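Local coordinates for cellulase (Uncultured bacterium, PDB 6XSO), which probably hydrolyses internal glycosidic bonds of cellulose and related plant cell-wall polysaccharides as a broad-specificity family GH5_4 endoglucanase, at residues A[35-40]-A[56-61]; A[78-83]-A[116-121]; A[157-162]-A[218-223]; A[263-268]-A[301-306]. All coordinates share one frame; numbering follows the deposited sequence.

Interaction 1 of 4, residues A[35-40]-A[56-61]; sequences LGNTLD and TCWGQP
Asn-37 meets Trp-58 and Gln-60 in a loop-to-loop contact, held by side-chain packing and two bridging waters, just beyond the end of strand 31-34. The Asn-37 amide stands at the edge of the indole, its plane 78° from that of the ring, with OD1 3.4 Å from Trp-58 CE3. This approach follows from chi1 of -76°, which sets CG beside the residue's own N and opposite its carbonyl carbon. One water accepts from Asn-37 ND2 (3.0 Å) and Gln-60 NE2 and donates to Trp-58 O. The other donates to Asn-37 O (2.8 Å) and accepts from the backbone N atoms of Trp-58 and Gln-60. Gln-60 lays CG against Asn-37 O at 3.4 Å, while its amide reaches past the contact to Gly-355 and Asp-354. Within 35-40, the Asp-40 carboxylate takes two backbone N-H groups: OD2 that of Asn-37 (2.9 Å) and OD1 that of Thr-38 (2.8 Å). Replacing Asn-37 by alanine would probably cost the ND2-bound water one of its mates and open a gap at the indole edge. Residues 56-59 form a type I turn that presents Trp-58, whose ring also meets His-123. Such loops, following the C-terminal ends of the strands, are where a TIM barrel such as this family 5 enzyme builds its active-site side.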
# COMPACT_ATOMS: atom_id res chain seq x y z
N LEU A 35 -5.35 0.85 7.60
CA LEU A 35 -6.64 1.48 7.92
C LEU A 35 -7.56 1.37 6.70
O LEU A 35 -7.89 2.34 6.02
CB LEU A 35 -6.40 2.93 8.31
CG LEU A 35 -7.64 3.66 8.86
CD1 LEU A 35 -7.99 3.25 10.28
CD2 LEU A 35 -7.44 5.18 8.77
N GLY A 36 -7.95 0.12 6.40
CA GLY A 36 -8.65 -0.15 5.17
C GLY A 36 -10.14 0.20 5.20
O GLY A 36 -10.78 0.31 6.25
N ASN A 37 -10.69 0.38 3.99
CA ASN A 37 -12.11 0.64 3.78
C ASN A 37 -12.56 1.94 4.45
O ASN A 37 -13.71 2.08 4.87
CB ASN A 37 -12.99 -0.54 4.22
CG ASN A 37 -12.97 -1.71 3.24
OD1 ASN A 37 -12.23 -1.76 2.25
ND2 ASN A 37 -13.82 -2.69 3.54
N THR A 38 -11.66 2.91 4.52
CA THR A 38 -11.83 4.14 5.29
C THR A 38 -11.65 5.32 4.35
O THR A 38 -12.58 5.65 3.58
CB THR A 38 -10.91 4.09 6.52
OG1 THR A 38 -11.19 2.89 7.27
CG2 THR A 38 -11.20 5.27 7.43
N LEU A 39 -10.47 5.95 4.30
CA LEU A 39 -10.31 7.04 3.33
C LEU A 39 -10.24 6.54 1.90
O LEU A 39 -10.35 7.35 0.96
CB LEU A 39 -9.06 7.86 3.67
CG LEU A 39 -8.97 8.38 5.11
CD1 LEU A 39 -7.76 9.28 5.32
CD2 LEU A 39 -10.25 9.11 5.52
N ASP A 40 -10.07 5.23 1.71
CA ASP A 40 -10.16 4.59 0.40
C ASP A 40 -11.58 4.23 -0.02
O ASP A 40 -11.80 3.89 -1.18
CB ASP A 40 -9.28 3.32 0.38
CG ASP A 40 -9.44 2.43 1.65
OD1 ASP A 40 -9.52 2.95 2.78
OD2 ASP A 40 -9.45 1.18 1.50
N THR A 56 -16.98 7.17 5.89
CA THR A 56 -17.86 6.19 6.51
C THR A 56 -18.70 5.38 5.52
O THR A 56 -19.53 4.57 5.94
CB THR A 56 -18.80 6.88 7.53
OG1 THR A 56 -19.75 7.72 6.85
CG2 THR A 56 -18.01 7.73 8.53
N CYS A 57 -18.50 5.55 4.21
CA CYS A 57 -19.46 4.94 3.28
C CYS A 57 -19.34 3.42 3.20
O CYS A 57 -20.27 2.78 2.71
CB CYS A 57 -19.40 5.60 1.91
SG CYS A 57 -18.03 5.16 0.88
N TRP A 58 -18.24 2.82 3.67
CA TRP A 58 -18.11 1.37 3.73
C TRP A 58 -18.20 0.83 5.16
O TRP A 58 -17.71 -0.27 5.45
CB TRP A 58 -16.84 0.90 3.03
CG TRP A 58 -16.91 0.99 1.51
CD1 TRP A 58 -17.99 1.33 0.75
CD2 TRP A 58 -15.85 0.72 0.59
NE1 TRP A 58 -17.67 1.31 -0.59
CE2 TRP A 58 -16.35 0.94 -0.71
CE3 TRP A 58 -14.51 0.33 0.75
CZ2 TRP A 58 -15.57 0.77 -1.84
CZ3 TRP A 58 -13.74 0.17 -0.38
CH2 TRP A 58 -14.26 0.38 -1.65
N GLY A 59 -18.85 1.57 6.05
CA GLY A 59 -19.16 1.07 7.38
C GLY A 59 -18.06 1.20 8.41
O GLY A 59 -18.20 0.62 9.49
N GLN A 60 -16.99 1.89 8.12
CA GLN A 60 -16.04 2.21 9.16
C GLN A 60 -16.40 3.56 9.79
O GLN A 60 -16.97 4.43 9.12
CB GLN A 60 -14.63 2.27 8.59
CG GLN A 60 -14.14 0.96 8.00
CD GLN A 60 -14.10 -0.18 8.99
OE1 GLN A 60 -13.83 0.01 10.18
NE2 GLN A 60 -14.37 -1.39 8.51
N PRO A 61 -16.10 3.75 11.06
CA PRO A 61 -16.41 5.02 11.72
C PRO A 61 -15.39 6.10 11.35
O PRO A 61 -14.32 5.83 10.81
CB PRO A 61 -16.28 4.67 13.21
CG PRO A 61 -15.17 3.60 13.21
CD PRO A 61 -15.39 2.80 11.95
O HOH W 1 -16.10 3.35 5.58
O HOH W 2 -15.64 -2.04 5.85

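Interaction 2 of 4, residues A[78-83]-A[116-121]; sequences AIRVPV and YCIINV
Ile-79 is bonded through both its N and its O to strand 116-119, which runs parallel to strand 78-81 at 15°: its N donates to Tyr-116 O (2.9 Å) and its O accepts from Ile-118 N (3.0 Å). Val-81 N continues the pattern to Ile-118 O at 2.8 Å. Past the regular strands a side chain takes over, as Asn-120 OD1 accepts Val-83 N at 3.0 Å, nearly along the C=O axis. With chi1 at 76°, the Asn-120 amide sits between its own N and carbonyl carbon and turns back across Pro-82, whose CA lies 3.2 Å from OD1. Asn-120 ND2 comes within 3.3 Å of Arg-80 NH2; both are donors, and Glu-171 OE2 accepts from each, a shared acceptor that probably accounts for their closeness. Arg-80, extended from CG to NE, also forms a salt bridge with Glu-308, on the strand where family 5 enzymes carry their nucleophile. Without the amide, as with a leucine here, the N-H of Val-83 is likely to lose its acceptor, and Glu-171 one donor. On the other face, Val-81 CG2 touches Cys-117 SG at 3.7 Å. Ile-79, Cys-117 and Ile-119 lie against helix 97-111, the crossover of this beta-alpha-beta unit, and Ile-119 also reaches helix 140-161; Ala-78, Arg-80 and Ile-118 instead face the barrel interior, where they meet Phe-347 of strand 345-349.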
# COMPACT_ATOMS: atom_id res chain seq x y z
N ALA A 78 3.89 0.94 12.17
CA ALA A 78 3.60 1.62 10.91
C ALA A 78 2.15 1.39 10.54
O ALA A 78 1.59 0.33 10.84
CB ALA A 78 4.52 1.08 9.79
N ILE A 79 1.55 2.40 9.90
CA ILE A 79 0.18 2.35 9.43
C ILE A 79 0.17 2.75 7.96
O ILE A 79 0.71 3.80 7.60
CB ILE A 79 -0.74 3.28 10.25
CG1 ILE A 79 -0.64 3.06 11.76
CG2 ILE A 79 -2.19 3.14 9.77
CD1 ILE A 79 -1.18 1.73 12.27
N ARG A 80 -0.44 1.91 7.11
CA ARG A 80 -0.78 2.31 5.75
C ARG A 80 -2.18 2.91 5.78
O ARG A 80 -3.12 2.28 6.31
CB ARG A 80 -0.71 1.13 4.78
CG ARG A 80 -1.11 1.47 3.31
CD ARG A 80 -0.58 0.42 2.43
NE ARG A 80 -0.85 0.46 0.99
CZ ARG A 80 -1.79 -0.24 0.36
NH1 ARG A 80 -2.72 -0.91 1.04
NH2 ARG A 80 -1.83 -0.22 -0.96
N VAL A 81 -2.33 4.10 5.21
CA VAL A 81 -3.58 4.85 5.17
C VAL A 81 -3.95 4.95 3.69
O VAL A 81 -3.58 5.92 3.01
CB VAL A 81 -3.42 6.23 5.83
CG1 VAL A 81 -4.71 7.04 5.70
CG2 VAL A 81 -3.07 6.06 7.32
N PRO A 82 -4.65 3.96 3.14
CA PRO A 82 -5.09 4.06 1.75
C PRO A 82 -6.06 5.21 1.56
O PRO A 82 -6.95 5.44 2.38
CB PRO A 82 -5.78 2.73 1.47
CG PRO A 82 -5.57 1.89 2.65
CD PRO A 82 -5.12 2.73 3.79
N VAL A 83 -5.92 5.92 0.44
CA VAL A 83 -6.78 7.05 0.14
C VAL A 83 -7.24 6.95 -1.30
O VAL A 83 -6.41 6.75 -2.20
CB VAL A 83 -6.08 8.41 0.35
CG1 VAL A 83 -7.04 9.56 0.11
CG2 VAL A 83 -5.51 8.55 1.73
N TYR A 116 5.49 5.06 11.46
CA TYR A 116 5.51 5.42 10.05
C TYR A 116 4.09 5.47 9.49
O TYR A 116 3.19 4.77 9.95
CB TYR A 116 6.31 4.39 9.24
CG TYR A 116 7.78 4.42 9.52
CD1 TYR A 116 8.31 3.75 10.62
CD2 TYR A 116 8.64 5.12 8.71
CE1 TYR A 116 9.66 3.78 10.89
CE2 TYR A 116 9.98 5.16 8.96
CZ TYR A 116 10.49 4.48 10.05
OH TYR A 116 11.83 4.52 10.30
N CYS A 117 3.90 6.31 8.47
CA CYS A 117 2.61 6.43 7.80
C CYS A 117 2.84 6.42 6.29
O CYS A 117 3.62 7.21 5.77
CB CYS A 117 1.91 7.73 8.19
SG CYS A 117 0.21 7.81 7.57
N ILE A 118 2.17 5.51 5.59
CA ILE A 118 2.16 5.49 4.12
C ILE A 118 0.80 6.01 3.65
O ILE A 118 -0.24 5.50 4.07
CB ILE A 118 2.38 4.06 3.59
CG1 ILE A 118 3.75 3.50 3.98
CG2 ILE A 118 2.20 4.03 2.06
CD1 ILE A 118 3.85 1.96 3.74
N ILE A 119 0.81 7.00 2.74
CA ILE A 119 -0.41 7.42 2.06
C ILE A 119 -0.25 7.10 0.57
O ILE A 119 0.85 7.17 0.03
CB ILE A 119 -0.78 8.90 2.23
CG1 ILE A 119 0.38 9.80 1.84
CG2 ILE A 119 -1.24 9.15 3.68
CD1 ILE A 119 -0.01 11.30 1.84
N ASN A 120 -1.35 6.74 -0.08
CA ASN A 120 -1.27 6.29 -1.47
C ASN A 120 -2.40 6.89 -2.31
O ASN A 120 -3.13 7.79 -1.89
CB ASN A 120 -1.25 4.75 -1.58
CG ASN A 120 -2.62 4.12 -1.38
OD1 ASN A 120 -3.57 4.78 -0.96
ND2 ASN A 120 -2.73 2.83 -1.67
N VAL A 121 -2.53 6.35 -3.53
CA VAL A 121 -3.63 6.58 -4.46
C VAL A 121 -4.23 5.19 -4.67
O VAL A 121 -3.57 4.31 -5.24
CB VAL A 121 -3.12 7.21 -5.76
CG1 VAL A 121 -4.18 7.19 -6.85
CG2 VAL A 121 -2.65 8.66 -5.51

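Interaction 3 of 4, residues A[157-162]-A[218-223]; sequences IAEAFK and RGTGGN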
# COMPACT_ATOMS: atom_id res chain seq x y z
N ILE A 157 -0.56 16.38 -3.45
CA ILE A 157 -0.31 15.61 -2.23
C ILE A 157 1.07 15.94 -1.70
O ILE A 157 1.26 16.16 -0.50
CB ILE A 157 -0.47 14.10 -2.50
CG1 ILE A 157 -1.89 13.75 -2.95
CG2 ILE A 157 -0.14 13.31 -1.22
CD1 ILE A 157 -2.02 12.38 -3.59
N ALA A 158 2.08 15.92 -2.58
CA ALA A 158 3.45 16.20 -2.16
C ALA A 158 3.57 17.57 -1.52
O ALA A 158 4.24 17.72 -0.48
CB ALA A 158 4.38 16.05 -3.36
N GLU A 159 2.93 18.59 -2.10
CA GLU A 159 2.98 19.92 -1.49
C GLU A 159 2.36 19.92 -0.11
O GLU A 159 2.88 20.55 0.82
CB GLU A 159 2.25 20.92 -2.39
CG GLU A 159 2.95 21.26 -3.67
CD GLU A 159 4.21 22.09 -3.46
OE1 GLU A 159 4.44 22.52 -2.31
OE2 GLU A 159 4.95 22.30 -4.44
N ALA A 160 1.22 19.25 0.05
CA ALA A 160 0.52 19.27 1.34
C ALA A 160 1.39 18.67 2.44
O ALA A 160 1.40 19.16 3.58
CB ALA A 160 -0.81 18.54 1.23
N PHE A 161 2.13 17.61 2.11
CA PHE A 161 2.91 16.85 3.08
C PHE A 161 4.40 17.15 3.03
O PHE A 161 5.18 16.46 3.70
CB PHE A 161 2.59 15.35 2.93
CG PHE A 161 1.19 15.01 3.36
CD1 PHE A 161 0.92 14.71 4.67
CD2 PHE A 161 0.14 15.03 2.45
CE1 PHE A 161 -0.37 14.44 5.09
CE2 PHE A 161 -1.15 14.74 2.85
CZ PHE A 161 -1.41 14.47 4.18
N LYS A 162 4.80 18.22 2.33
CA LYS A 162 6.21 18.49 2.08
C LYS A 162 7.02 18.65 3.37
O LYS A 162 8.16 18.19 3.44
CB LYS A 162 6.36 19.73 1.19
CG LYS A 162 7.80 20.15 0.91
CD LYS A 162 7.91 21.19 -0.24
CE LYS A 162 7.08 22.42 0.02
NZ LYS A 162 7.04 23.32 -1.19
N ARG A 218 9.37 14.60 -6.41
CA ARG A 218 10.69 15.18 -6.19
C ARG A 218 10.75 16.61 -6.72
O ARG A 218 11.50 17.44 -6.19
CB ARG A 218 11.76 14.32 -6.82
CG ARG A 218 11.68 12.86 -6.41
CD ARG A 218 12.76 12.53 -5.43
NE ARG A 218 12.83 11.12 -5.10
CZ ARG A 218 12.60 10.64 -3.88
NH1 ARG A 218 12.25 11.47 -2.90
NH2 ARG A 218 12.70 9.34 -3.64
N GLY A 219 9.95 16.91 -7.75
CA GLY A 219 9.95 18.24 -8.34
C GLY A 219 9.39 19.32 -7.43
O GLY A 219 9.61 20.51 -7.69
N THR A 220 8.66 18.94 -6.38
CA THR A 220 8.16 19.94 -5.46
C THR A 220 9.24 20.45 -4.51
O THR A 220 9.00 21.42 -3.78
CB THR A 220 6.97 19.43 -4.65
OG1 THR A 220 7.37 18.32 -3.83
CG2 THR A 220 5.85 18.99 -5.54
N GLY A 221 10.40 19.79 -4.46
CA GLY A 221 11.54 20.32 -3.73
C GLY A 221 11.54 20.02 -2.24
O GLY A 221 10.74 19.25 -1.70
N GLY A 222 12.49 20.67 -1.57
CA GLY A 222 12.59 20.54 -0.13
C GLY A 222 12.75 19.09 0.29
O GLY A 222 13.44 18.30 -0.36
N ASN A 223 12.07 18.74 1.38
CA ASN A 223 12.17 17.38 1.90
C ASN A 223 11.75 16.34 0.88
O ASN A 223 12.16 15.17 0.99
CB ASN A 223 11.28 17.21 3.13
CG ASN A 223 11.83 17.90 4.37
OD1 ASN A 223 13.00 18.29 4.41
ND2 ASN A 223 11.00 18.04 5.40
O HOH W 3 9.76 23.14 -1.78
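Lys-162 reaches from the end of helix 140-161 across the backbone of Thr-220 and Gly-221. With chi1 at 178°, its CG leaves CB anti to the residue's N, and CG passes 4.0 Å from Gly-221 O. The next carbon, CD, comes up against two carbonyl oxygens, 3.7 Å from Thr-220 O and equally near Gly-221 O. A bend at chi3 (56°) then turns CE and NZ back toward Glu-159, whose OE1 takes NZ in a salt bridge of 2.9 Å, met on the syn side of the carboxylate. NZ also donates to a water that in turn donates to Thr-220 O (2.7 Å), so the ammonium is tied to both segments. The contact joins the C-terminal ends of helices 140-161 and 196-219, two of the outer helices of the TIM barrel, near its surface. Gly-221, with a positive phi, is the first residue to leave the helical path after the second of them. Thr-220 packs its side chain against helix 140-161: its CB lies 3.5 Å from Glu-159 OE2, and its OG1 is 3.8 Å from Ala-158 CB. That hydroxyl is hydrogen-bonded to Val-217 O and to ND2 of Asn-224, which also donates to Ala-158 O. Farther along, Asn-223 brings CB to 3.3 Å from Lys-162 O.

Interaction 4 of 4, residues A[263-268]-A[301-306]; sequences HIAVQV and GIPVII
The puckered Pro-303 ring abuts the backbone of 263-268 with its CD and CG atoms: CD lies 3.3 Å from Ile-264 O and CG 4.0 Å from Ala-265 CB, while Ala-22, Thr-23 and Val-26 of helix 22-28 also touch the ring. The Gln-267 amide, a truly flat group, is carried beyond the contact on an extended chain, CG anti to the residue's N (chi1 168°), and its CB and CG stay close, CG 3.5 Å from Ile-305 O. Its OE1 bonds to His-269 NE2, and its NE2 makes a weak hydrogen bond to Glu-171. Between the backbones, Val-266 is held through both its N and its O, the N donating to Pro-303 O (3.0 Å) and the O accepting from Ile-305 N (2.9 Å); Val-268 N then donates to Ile-305 O. That last oxygen also receives a CA-H contact from Gln-267. These are neighbouring parallel strands of the closed eight-stranded TIM barrel, their directions 31° apart, joined by helix 279-298 in a right-handed beta-alpha-beta crossover. Gly-301, with positive phi, closes that helix as the C-prime residue of a Schellman motif, and the chain then turns into the strand. Val-266 CG2 meets Ile-302 CG2 at 3.6 Å on the face toward the crossover helix, where Val-266 and Val-304 pack on Phe-297. Farther along that face, Val-268 CG2 touches Ile-306 CG1 at 4.1 Å, and Ile-306 reaches Met-290. Ile-305, on the same face as Gln-267, packs on Ile-230 and Val-26.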
# COMPACT_ATOMS: atom_id res chain seq x y z
N HIS A 263 16.21 6.10 -1.80
CA HIS A 263 14.95 6.56 -1.22
C HIS A 263 13.76 6.02 -1.99
O HIS A 263 12.74 6.69 -2.12
CB HIS A 263 14.91 8.08 -1.11
CG HIS A 263 15.93 8.64 -0.17
ND1 HIS A 263 15.92 8.37 1.18
CD2 HIS A 263 16.99 9.44 -0.39
CE1 HIS A 263 16.94 8.99 1.75
NE2 HIS A 263 17.61 9.64 0.82
N ILE A 264 13.87 4.77 -2.45
CA ILE A 264 12.83 4.11 -3.23
C ILE A 264 12.64 2.68 -2.73
O ILE A 264 13.61 1.98 -2.40
CB ILE A 264 13.20 4.14 -4.73
CG1 ILE A 264 12.03 3.66 -5.59
CG2 ILE A 264 14.44 3.28 -5.02
CD1 ILE A 264 10.85 4.57 -5.54
N ALA A 265 11.38 2.26 -2.65
CA ALA A 265 11.01 0.91 -2.29
C ALA A 265 9.96 0.40 -3.28
O ALA A 265 9.28 1.18 -3.94
CB ALA A 265 10.43 0.84 -0.88
N VAL A 266 9.85 -0.93 -3.37
CA VAL A 266 8.86 -1.58 -4.23
C VAL A 266 7.84 -2.28 -3.35
O VAL A 266 8.20 -2.90 -2.34
CB VAL A 266 9.52 -2.57 -5.21
CG1 VAL A 266 8.49 -3.46 -5.92
CG2 VAL A 266 10.37 -1.80 -6.21
N GLN A 267 6.57 -2.19 -3.73
CA GLN A 267 5.50 -2.80 -2.96
C GLN A 267 4.71 -3.81 -3.77
O GLN A 267 4.38 -3.59 -4.94
CB GLN A 267 4.54 -1.73 -2.37
CG GLN A 267 3.24 -2.31 -1.80
CD GLN A 267 2.32 -1.31 -1.12
OE1 GLN A 267 1.19 -1.65 -0.78
NE2 GLN A 267 2.80 -0.10 -0.90
N VAL A 268 4.40 -4.93 -3.11
CA VAL A 268 3.50 -5.96 -3.58
C VAL A 268 2.51 -6.27 -2.46
O VAL A 268 2.70 -5.87 -1.31
CB VAL A 268 4.25 -7.24 -3.97
CG1 VAL A 268 5.34 -6.93 -5.00
CG2 VAL A 268 4.88 -7.90 -2.73
N GLY A 301 19.43 -4.40 -3.72
CA GLY A 301 19.43 -3.19 -2.93
C GLY A 301 18.18 -2.37 -3.04
O GLY A 301 18.19 -1.18 -2.71
N ILE A 302 17.09 -2.96 -3.51
CA ILE A 302 15.78 -2.32 -3.58
C ILE A 302 14.91 -2.96 -2.50
O ILE A 302 14.53 -4.14 -2.62
CB ILE A 302 15.16 -2.48 -4.97
CG1 ILE A 302 16.07 -1.89 -6.05
CG2 ILE A 302 13.78 -1.82 -5.00
CD1 ILE A 302 15.76 -2.43 -7.43
N PRO A 303 14.57 -2.24 -1.44
CA PRO A 303 13.78 -2.84 -0.36
C PRO A 303 12.33 -3.02 -0.78
O PRO A 303 11.82 -2.33 -1.67
CB PRO A 303 13.92 -1.84 0.79
CG PRO A 303 14.13 -0.49 0.07
CD PRO A 303 14.91 -0.83 -1.17
N VAL A 304 11.67 -3.99 -0.15
CA VAL A 304 10.31 -4.36 -0.50
C VAL A 304 9.39 -4.23 0.69
O VAL A 304 9.74 -4.58 1.83
CB VAL A 304 10.27 -5.79 -1.08
CG1 VAL A 304 8.83 -6.26 -1.33
CG2 VAL A 304 11.08 -5.85 -2.36
N ILE A 305 8.19 -3.74 0.42
CA ILE A 305 7.09 -3.68 1.37
C ILE A 305 5.98 -4.58 0.87
O ILE A 305 5.53 -4.44 -0.28
CB ILE A 305 6.57 -2.24 1.54
CG1 ILE A 305 7.67 -1.32 2.09
CG2 ILE A 305 5.27 -2.23 2.38
CD1 ILE A 305 7.35 0.18 1.93
N ILE A 306 5.53 -5.50 1.71
CA ILE A 306 4.30 -6.27 1.46
C ILE A 306 3.20 -5.43 2.12
O ILE A 306 2.94 -5.51 3.33
CB ILE A 306 4.40 -7.71 1.96
CG1 ILE A 306 5.54 -8.43 1.24
CG2 ILE A 306 3.07 -8.42 1.78
CD1 ILE A 306 5.80 -9.84 1.82

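Interactions 2 and 4 are buried pairings of neighbouring strands in one barrel, built on backbone hydrogen bonds, each spanned by a single crossover helix; Arg-80 and Gln-267 bring them together inside it. Interaction 1 is also largely buried but lies among loops, where water and side-chain packing replace strand pairing; it joins interaction 2 through a probable hydrogen bond from Leu-35 N to Arg-80 O. Interaction 3 is the surface contact, linking helix ends by a lysine with its salt bridge and a water. Helix 140-161 ties it inward, Ile-157 and Phe-161 packing on Ile-119 of interaction 2. Interactions 1 and 4 lie on opposite sides of the chain's centre.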